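Local coordinates for invasion-associated protein (Mycobacterium tuberculosis, PDB 4LJ1) that is a non-catalytic NlpC/p60-domain protein that probably binds peptidoglycan in the mycobacterial cell wall and is associated with cell invasion, at residues A[44-48]-A[49-53]; A[54-58]-A[59-63]; A[119-122]-A[123-126]. All coordinates share one frame; numbering follows the deposited sequence.

Contact 1. Residues A[44-48]-A[49-53]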
ATOM      1  N   VAL A  44       3.489   8.230 -16.917  1.00  8.34           N
ATOM      2  CA  VAL A  44       3.642   8.797 -15.586  1.00  7.63           C
ATOM      3  C   VAL A  44       2.587   8.163 -14.677  1.00  7.01           C
ATOM      4  O   VAL A  44       1.395   8.385 -14.841  1.00  9.19           O
ATOM      5  CB  VAL A  44       3.512  10.344 -15.608  1.00  8.00           C
ATOM      6  CG1 VAL A  44       3.681  10.909 -14.204  1.00  9.89           C
ATOM      7  CG2 VAL A  44       4.507  10.979 -16.573  1.00 11.46           C
ATOM      8  N   GLY A  45       3.021   7.394 -13.690  1.00  6.75           N
ATOM      9  CA  GLY A  45       2.086   6.701 -12.856  1.00  6.59           C
ATOM     10  C   GLY A  45       2.734   6.035 -11.659  1.00  5.54           C
ATOM     11  O   GLY A  45       3.812   6.405 -11.183  1.00  6.55           O
ATOM     12  N   PHE A  46       2.012   5.021 -11.152  1.00  6.20           N
ATOM     13  CA  PHE A  46       2.440   4.240  -9.971  1.00  6.00           C
ATOM     14  C   PHE A  46       2.328   2.749 -10.237  1.00  6.42           C
ATOM     15  O   PHE A  46       1.413   2.320 -10.923  1.00  6.92           O
ATOM     16  CB  PHE A  46       1.501   4.498  -8.779  1.00  6.98           C
ATOM     17  CG  PHE A  46       1.698   5.830  -8.076  1.00  6.59           C
ATOM     18  CD1 PHE A  46       2.797   6.038  -7.246  1.00  6.91           C
ATOM     19  CD2 PHE A  46       0.748   6.819  -8.181  1.00  7.49           C
ATOM     20  CE1 PHE A  46       2.948   7.223  -6.566  1.00  7.59           C
ATOM     21  CE2 PHE A  46       0.912   8.003  -7.491  1.00  8.06           C
ATOM     22  CZ  PHE A  46       2.004   8.192  -6.676  1.00  8.19           C
ATOM     23  N   ASP A  47       3.226   1.997  -9.602  1.00  6.26           N
ATOM     24  CA  ASP A  47       2.907   0.616  -9.281  1.00  7.09           C
ATOM     25  C   ASP A  47       2.468   0.547  -7.811  1.00  6.16           C
ATOM     26  O   ASP A  47       2.425   1.558  -7.105  1.00  6.24           O
ATOM     27  CB  ASP A  47       4.024  -0.357  -9.637  1.00  7.76           C
ATOM     28  CG  ASP A  47       5.280  -0.202  -8.824  1.00  7.67           C
ATOM     29  OD1 ASP A  47       5.354   0.646  -7.913  1.00  8.05           O
ATOM     30  OD2 ASP A  47       6.251  -0.923  -9.143  1.00 11.78           O
ATOM     31  N   ALA A  48       2.071  -0.635  -7.344  1.00  6.44           N
ATOM     32  CA  ALA A  48       1.488  -0.755  -5.997  1.00  6.73           C
ATOM     33  C   ALA A  48       2.469  -0.259  -4.936  1.00  6.25           C
ATOM     34  O   ALA A  48       2.123   0.505  -4.036  1.00  7.40           O
ATOM     35  CB  ALA A  48       1.088  -2.196  -5.711  1.00  8.79           C
ATOM     36  N   SER A  49       3.724  -0.682  -5.047  1.00  7.06           N
ATOM     37  CA  SER A  49       4.781  -0.296  -4.116  0.50  7.19           C
ATOM     38  C   SER A  49       5.018   1.207  -4.101  1.00  7.27           C
ATOM     39  O   SER A  49       5.211   1.835  -3.055  1.00  7.83           O
ATOM     40  CB  SER A  49       6.074  -1.045  -4.469  0.50  6.86           C
ATOM     41  OG  SER A  49       5.907  -2.375  -3.994  0.50  7.28           O
ATOM     42  N   GLY A  50       5.043   1.792  -5.287  1.00  6.93           N
ATOM     43  CA  GLY A  50       5.277   3.209  -5.421  1.00  6.75           C
ATOM     44  C   GLY A  50       4.185   4.010  -4.732  1.00  6.08           C
ATOM     45  O   GLY A  50       4.462   5.018  -4.077  1.00  6.44           O
ATOM     46  N   LEU A  51       2.931   3.585  -4.889  1.00  5.84           N
ATOM     47  CA  LEU A  51       1.819   4.296  -4.265  1.00  6.04           C
ATOM     48  C   LEU A  51       1.946   4.238  -2.743  1.00  5.84           C
ATOM     49  O   LEU A  51       1.737   5.251  -2.058  1.00  6.50           O
ATOM     50  CB  LEU A  51       0.490   3.692  -4.707  1.00  6.32           C
ATOM     51  CG  LEU A  51      -0.747   4.292  -4.037  1.00  6.81           C
ATOM     52  CD1 LEU A  51      -0.954   5.770  -4.432  1.00  8.48           C
ATOM     53  CD2 LEU A  51      -1.987   3.474  -4.400  1.00  8.80           C
ATOM     54  N   ILE A  52       2.231   3.060  -2.209  1.00  6.24           N
ATOM     55  CA  ILE A  52       2.365   2.903  -0.753  1.00  7.07           C
ATOM     56  C   ILE A  52       3.522   3.732  -0.219  1.00  7.25           C
ATOM     57  O   ILE A  52       3.404   4.375   0.824  1.00  7.28           O
ATOM     58  CB  ILE A  52       2.521   1.400  -0.373  1.00  9.01           C
ATOM     59  CG1 ILE A  52       1.279   0.604  -0.659  1.00 12.30           C
ATOM     60  CG2 ILE A  52       2.959   1.225   1.056  1.00  9.97           C
ATOM     61  CD1 ILE A  52       0.028   1.208  -0.157  1.00 13.43           C
ATOM     62  N   GLN A  53       4.640   3.743  -0.932  1.00  7.33           N
ATOM     63  CA  GLN A  53       5.770   4.607  -0.516  1.00  8.08           C
ATOM     64  C   GLN A  53       5.366   6.075  -0.486  1.00  7.71           C
ATOM     65  O   GLN A  53       5.682   6.784   0.460  1.00  8.60           O
ATOM     66  CB  GLN A  53       6.973   4.447  -1.437  1.00  9.01           C
ATOM     67  CG  GLN A  53       7.745   3.152  -1.301  1.00  9.30           C
ATOM     68  CD  GLN A  53       9.004   3.156  -2.148  1.00 11.08           C
ATOM     69  OE1 GLN A  53       9.048   3.791  -3.203  1.00 12.78           O
ATOM     70  NE2 GLN A  53      10.058   2.481  -1.681  1.00 12.68           N
TER

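Contact 2. Residues A[54-58]-A[59-63]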
ATOM      1  N   TYR A  54       4.665   6.514  -1.522  1.00  7.41           N
ATOM      2  CA  TYR A  54       4.223   7.903  -1.566  1.00  7.35           C
ATOM      3  C   TYR A  54       3.333   8.225  -0.368  1.00  7.37           C
ATOM      4  O   TYR A  54       3.506   9.231   0.327  1.00  8.76           O
ATOM      5  CB  TYR A  54       3.463   8.182  -2.876  1.00  8.42           C
ATOM      6  CG  TYR A  54       2.926   9.597  -2.941  1.00  8.02           C
ATOM      7  CD1 TYR A  54       3.791  10.676  -3.060  1.00  8.44           C
ATOM      8  CD2 TYR A  54       1.555   9.864  -2.782  1.00  9.23           C
ATOM      9  CE1 TYR A  54       3.313  11.975  -3.061  1.00  9.94           C
ATOM     10  CE2 TYR A  54       1.065  11.167  -2.766  1.00 11.33           C
ATOM     11  CZ  TYR A  54       1.955  12.215  -2.921  1.00 10.56           C
ATOM     12  OH  TYR A  54       1.499  13.521  -2.907  1.00 14.91           O
ATOM     13  N   ALA A  55       2.350   7.369  -0.114  1.00  7.02           N
ATOM     14  CA  ALA A  55       1.404   7.623   0.962  1.00  7.94           C
ATOM     15  C   ALA A  55       2.133   7.709   2.302  1.00  7.79           C
ATOM     16  O   ALA A  55       1.952   8.682   3.060  1.00  8.54           O
ATOM     17  CB  ALA A  55       0.295   6.562   0.988  1.00  8.10           C
ATOM     18  N   TYR A  56       2.946   6.707   2.608  1.00  7.84           N
ATOM     19  CA  TYR A  56       3.584   6.620   3.925  1.00  7.99           C
ATOM     20  C   TYR A  56       4.710   7.629   4.130  1.00  8.40           C
ATOM     21  O   TYR A  56       5.083   7.881   5.279  1.00  9.59           O
ATOM     22  CB  TYR A  56       3.993   5.168   4.287  1.00  9.16           C
ATOM     23  CG  TYR A  56       2.933   4.540   5.175  1.00 10.20           C
ATOM     24  CD1 TYR A  56       2.795   4.994   6.492  1.00 10.89           C
ATOM     25  CD2 TYR A  56       2.031   3.571   4.722  1.00  9.84           C
ATOM     26  CE1 TYR A  56       1.798   4.506   7.317  1.00 11.51           C
ATOM     27  CE2 TYR A  56       1.020   3.077   5.560  1.00 10.11           C
ATOM     28  CZ  TYR A  56       0.920   3.545   6.854  1.00 10.37           C
ATOM     29  OH  TYR A  56      -0.079   3.078   7.692  1.00 12.29           O
ATOM     30  N   ALA A  57       5.238   8.255   3.070  1.00  8.69           N
ATOM     31  CA  ALA A  57       6.160   9.370   3.248  1.00  8.85           C
ATOM     32  C   ALA A  57       5.457  10.501   4.011  1.00 10.58           C
ATOM     33  O   ALA A  57       6.132  11.302   4.653  1.00 11.89           O
ATOM     34  CB  ALA A  57       6.690   9.834   1.907  1.00  9.85           C
ATOM     35  N   GLY A  58       4.129  10.554   3.999  1.00 11.78           N
ATOM     36  CA  GLY A  58       3.386  11.541   4.810  1.00 13.02           C
ATOM     37  C   GLY A  58       3.590  11.410   6.306  1.00 13.46           C
ATOM     38  O   GLY A  58       3.392  12.374   7.057  1.00 18.32           O
ATOM     39  N   ALA A  59       3.994  10.226   6.742  1.00 12.53           N
ATOM     40  CA  ALA A  59       4.317   9.920   8.128  1.00 13.90           C
ATOM     41  C   ALA A  59       5.821  10.039   8.416  1.00 13.75           C
ATOM     42  O   ALA A  59       6.278   9.701   9.497  1.00 16.08           O
ATOM     43  CB  ALA A  59       3.814   8.523   8.479  1.00 15.80           C
ATOM     44  N   GLY A  60       6.581  10.534   7.440  1.00 12.48           N
ATOM     45  CA  GLY A  60       8.024  10.668   7.587  1.00 12.72           C
ATOM     46  C   GLY A  60       8.757   9.351   7.447  1.00 12.13           C
ATOM     47  O   GLY A  60       9.903   9.237   7.838  1.00 13.55           O
ATOM     48  N   LEU A  61       8.095   8.351   6.867  1.00 12.11           N
ATOM     49  CA  LEU A  61       8.621   7.004   6.770  1.00 13.22           C
ATOM     50  C   LEU A  61       9.041   6.699   5.343  1.00 11.44           C
ATOM     51  O   LEU A  61       8.431   7.147   4.390  1.00 12.09           O
ATOM     52  CB  LEU A  61       7.573   5.985   7.247  1.00 14.21           C
ATOM     53  CG  LEU A  61       7.176   6.061   8.716  1.00 17.81           C
ATOM     54  CD1 LEU A  61       6.145   4.980   8.983  1.00 19.22           C
ATOM     55  CD2 LEU A  61       8.376   5.931   9.646  1.00 19.83           C
ATOM     56  N   LYS A  62      10.112   5.955   5.208  1.00 12.61           N
ATOM     57  CA  LYS A  62      10.597   5.523   3.923  1.00 14.27           C
ATOM     58  C   LYS A  62      10.568   4.014   3.841  1.00 14.17           C
ATOM     59  O   LYS A  62      11.531   3.357   4.228  1.00 17.16           O
ATOM     60  CB  LYS A  62      12.021   6.023   3.734  1.00 18.15           C
ATOM     61  CG  LYS A  62      12.570   5.763   2.365  1.00 17.27           C
ATOM     62  CD  LYS A  62      14.015   6.186   2.378  1.00 19.93           C
ATOM     63  CE  LYS A  62      14.653   6.093   1.028  1.00 23.02           C
ATOM     64  NZ  LYS A  62      16.085   6.331   1.306  1.00 20.88           N
ATOM     65  N   LEU A  63       9.497   3.463   3.287  1.00 13.10           N
ATOM     66  CA  LEU A  63       9.324   2.016   3.244  0.70 11.93           C
ATOM     67  C   LEU A  63      10.208   1.373   2.180  1.00 13.85           C
ATOM     68  O   LEU A  63      10.525   2.003   1.176  1.00 14.47           O
ATOM     69  CB  LEU A  63       7.860   1.679   2.931  0.70 11.96           C
ATOM     70  CG  LEU A  63       6.847   1.735   4.076  0.70 15.46           C
ATOM     71  CD1 LEU A  63       7.030   2.951   4.961  0.70 16.91           C
ATOM     72  CD2 LEU A  63       5.413   1.668   3.569  0.70 16.22           C
TER

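Contact 3. Residues A[119-122]-A[123-126]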
ATOM      1  N   VAL A 119     -12.004  -4.884  -0.340  1.00  9.54           N
ATOM      2  CA  VAL A 119     -10.952  -5.845  -0.084  1.00  8.99           C
ATOM      3  C   VAL A 119     -11.324  -7.204  -0.691  1.00 10.00           C
ATOM      4  O   VAL A 119     -12.496  -7.638  -0.588  1.00 10.85           O
ATOM      5  CB  VAL A 119     -10.710  -6.006   1.420  1.00  9.38           C
ATOM      6  CG1 VAL A 119      -9.712  -7.123   1.702  1.00 11.39           C
ATOM      7  CG2 VAL A 119     -10.269  -4.688   2.038  1.00  9.27           C
ATOM      8  N   ARG A 120     -10.363  -7.866  -1.327  1.00 10.91           N
ATOM      9  CA  ARG A 120     -10.560  -9.194  -1.901  0.70 12.32           C
ATOM     10  C   ARG A 120      -9.721 -10.181  -1.087  1.00 12.27           C
ATOM     11  O   ARG A 120      -8.532  -9.964  -0.859  1.00 12.61           O
ATOM     12  CB  ARG A 120     -10.044  -9.264  -3.344  0.70 12.53           C
ATOM     13  CG  ARG A 120     -10.684  -8.365  -4.407  0.70 13.33           C
ATOM     14  CD  ARG A 120      -9.786  -8.333  -5.679  0.70 13.66           C
ATOM     15  NE  ARG A 120      -9.047  -7.079  -5.917  0.70 18.10           N
ATOM     16  CZ  ARG A 120      -7.727  -6.934  -5.981  0.70 17.49           C
ATOM     17  NH1 ARG A 120      -6.910  -7.960  -5.796  0.70 24.16           N
ATOM     18  NH2 ARG A 120      -7.222  -5.756  -6.215  0.70 23.66           N
ATOM     19  N   THR A 121     -10.302 -11.279  -0.644  1.00 11.95           N
ATOM     20  CA  THR A 121      -9.488 -12.231   0.112  1.00 11.96           C
ATOM     21  C   THR A 121      -8.816 -13.261  -0.806  1.00 10.88           C
ATOM     22  O   THR A 121      -7.912 -13.935  -0.362  1.00 12.09           O
ATOM     23  CB  THR A 121     -10.277 -12.980   1.183  1.00 15.85           C
ATOM     24  OG1 THR A 121     -11.394 -13.562   0.533  1.00 18.58           O
ATOM     25  CG2 THR A 121     -10.723 -12.046   2.295  1.00 19.29           C
ATOM     26  N   ASN A 122      -9.194 -13.323  -2.084  1.00 12.19           N
ATOM     27  CA  ASN A 122      -8.521 -14.237  -3.008  1.00 12.41           C
ATOM     28  C   ASN A 122      -7.050 -13.884  -3.154  0.50  8.81           C
ATOM     29  O   ASN A 122      -6.721 -12.804  -3.638  0.50  7.61           O
ATOM     30  CB  ASN A 122      -9.158 -14.254  -4.394  1.00 15.39           C
ATOM     31  CG  ASN A 122      -8.474 -15.238  -5.326  1.00 17.96           C
ATOM     32  OD1 ASN A 122      -8.406 -16.418  -5.018  1.00 21.11           O
ATOM     33  ND2 ASN A 122      -7.975 -14.764  -6.472  0.50 15.24           N
ATOM     34  N   GLY A 123      -6.179 -14.803  -2.729  1.00 10.97           N
ATOM     35  CA  GLY A 123      -4.752 -14.615  -2.810  1.00 10.83           C
ATOM     36  C   GLY A 123      -4.172 -13.751  -1.700  1.00  9.46           C
ATOM     37  O   GLY A 123      -2.960 -13.513  -1.683  1.00  9.36           O
ATOM     38  N   MET A 124      -5.006 -13.273  -0.772  1.00  9.21           N
ATOM     39  CA  MET A 124      -4.553 -12.373   0.269  1.00  9.46           C
ATOM     40  C   MET A 124      -3.638 -13.098   1.239  1.00  9.06           C
ATOM     41  O   MET A 124      -3.909 -14.242   1.657  1.00 10.81           O
ATOM     42  CB  MET A 124      -5.767 -11.771   0.982  1.00 10.25           C
ATOM     43  CG  MET A 124      -5.424 -10.696   1.996  1.00 11.35           C
ATOM     44  SD  MET A 124      -6.892 -10.006   2.754  1.00 15.59           S
ATOM     45  CE  MET A 124      -6.276  -9.757   4.416  1.00 19.51           C
ATOM     46  N   THR A 125      -2.557 -12.444   1.611  1.00  9.77           N
ATOM     47  CA  THR A 125      -1.619 -12.950   2.573  1.00 11.11           C
ATOM     48  C   THR A 125      -2.312 -12.968   3.951  1.00 11.58           C
ATOM     49  O   THR A 125      -3.137 -12.101   4.222  1.00 11.60           O
ATOM     50  CB  THR A 125      -0.376 -12.034   2.521  1.00 10.89           C
ATOM     51  OG1 THR A 125       0.033 -11.767   1.157  1.00 11.39           O
ATOM     52  CG2 THR A 125       0.768 -12.605   3.284  1.00 13.55           C
ATOM     53  N   PRO A 126      -2.032 -13.958   4.825  1.00 12.55           N
ATOM     54  CA  PRO A 126      -2.829 -14.113   6.057  1.00 13.39           C
ATOM     55  C   PRO A 126      -2.758 -13.011   7.112  1.00 11.81           C
ATOM     56  O   PRO A 126      -3.579 -12.996   8.020  1.00 12.97           O
ATOM     57  CB  PRO A 126      -2.319 -15.427   6.662  1.00 17.26           C
ATOM     58  CG  PRO A 126      -1.309 -15.968   5.752  1.00 19.30           C
ATOM     59  CD  PRO A 126      -1.231 -15.155   4.517  1.00 14.59           C
TER

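Contact 1. Residues A[44-48]-A[49-53]
The start of the helix in the F-D-x-S-G-L motif of an NlpC/p60 domain brings D47 against G50 and F46 against L51. D47 is the N-cap. Its carboxylate atom OD1 accepts from the first-turn amide of G50, with D47 OD1 to G50 N at 2.9 Å and the N-H reaching the oxygen nearly along its C-O axis. A first torsion of 67°, with CG lying between the backbone N and the carbonyl carbon, turns the short carboxylate back over the helix start; aspartate suits the place because it is just long enough for this. OD1 also forms a salt bridge with R65, so two partners restrain the carboxylate, and the helix end and arginine would probably both stabilise its negative charge.

The regular helix bonds begin here, from L51 N to D47 O (3.0 Å) and from I52 N to A48 O (3.1 Å). I52 CG1 lies 3.5 Å from A48 O, beside the carbonyl that its own N-H binds.

F46 precedes the cap and packs back along the helix. Its CD1 comes 3.4 Å from L51 N, while L51 CD1 sits over one ring face, 4.2 Å from the centroid and 12° off the normal: a CH-pi contact. L51 CG lies anti to its own N (chi1 176°), which carries that methyl to the ring. G50, with no side chain, lets ring and carboxylate come close to the backbone. Beyond, L51 meets L108, V110 and V114, and A48 touches S97 and V98.

A48 occupies the helix-start position that holds the nucleophilic cysteine in catalytic members of the family; the frame is thus that of the papain-like NlpC/p60 active site, built here around a methyl group.

Contact 2. Residues A[54-58]-A[59-63]
Y56 and A57 meet A59 to L61 through backbone bonds that fold the chain back after helix 48-57. A57 O accepts from G60 N at 2.9 Å, closing a type I turn from A57 to G60, and Y56 O takes A59 N at 3.0 Å together with a weak bond from L61 N at 3.4 Å. Both shorter bonds approach from above the carbonyl plane, as a tight turn requires. G60 has a positive phi of 76°, a conformation that glycine adopts readily because it has no CB. A57 CA adds a C-H...O contact to L61 O.

The apolar contacts gather round the Y56 ring. A59 CB sits at its edge, 4.2 Å from CD1, and L61 lies alongside, pointing the same way, its CD1 also 4.2 Å from Y56 CD1. In the modelled conformer, L63 reaches Y56 CB with CD1 at 3.8 Å. Tyrosine suits this place by pairing a greasy ring with a hydroxyl that bonds to G85 O, while V11 of helix 5-16 also touches the side chain.

The paired bonds from L61 to Y56 and from G60 to A57, a glycine of positive phi, and the Y56-L61 apolar contact together make a Schellman motif.

Contact 3. Residues A[119-122]-A[123-126]
T121 and M124 are joined by the one hydrogen bond between 119-122 and 123-126: M124 N donates to T121 O at 3.0 Å, with an N-H...O angle of 166°. The bond is straight at the hydrogen, yet the donor stands well above the plane of the T121 carbonyl, because the chain must reverse within four residues. N122 and G123 fill the two corners. G123 has a positive phi of 80°, where a CB would run into N122 O; glycine is the residue that fits without strain.

The turn is therefore of type II, and it lies in the loop that carries the chain from strand 114-118, the last of the four-stranded antiparallel sheet, towards strand 128-130. The loop is tied back to the opposite border of that sheet: G123 and T125 form backbone hydrogen bonds with G91 and F89, and R120 O accepts from Y90 OH.

Van der Waals contacts fill in around the bond. M124 starts towards the other limb of the turn, where its CB lies 3.3 Å from T121 O and 3.8 Å from R120 O. CG is anti to the backbone N (chi1 -174°) and the next torsion is also extended, so the chain runs straight out until SD. There the sulfur meets V119 CG1 at 4.2 Å, the two side chains crossing at a slant. A flexible, unbranched methionine suits the span; its end leads away from the turn, and the side chain also touches I88 and Y90. V119, beta-branched and compact, also touches I88, so both lie against strand 87-90.

Polar side chains occupy the solvent-facing side. N122 carries its amide outward, with CG anti to the backbone N and 3.5 Å from G123 N, and suits an exposed corner. R120, in its modelled conformer, sends its guanidinium away to a salt bridge with E109.

Overall arrangement
Contacts 1 and 2 lie in series on helix 48-57, the first at its start and the second at the chain reversal that follows it, with centres about 12 Å apart. They touch directly: Q53 NE2 lies 2.9 Å from L63 O, a probable hydrogen bond, and F46 CE1 packs 3.8 Å from Y54 CB. R65, just beyond contact 2, reaches back to D47 and Q53. Contact 3 stands apart, its centre about 20 Å from that of contact 1 and about 24 Å from that of contact 2, on the other side of the chain's centre from contact 2. Only contact 1 includes the position equivalent to the catalytic cysteine.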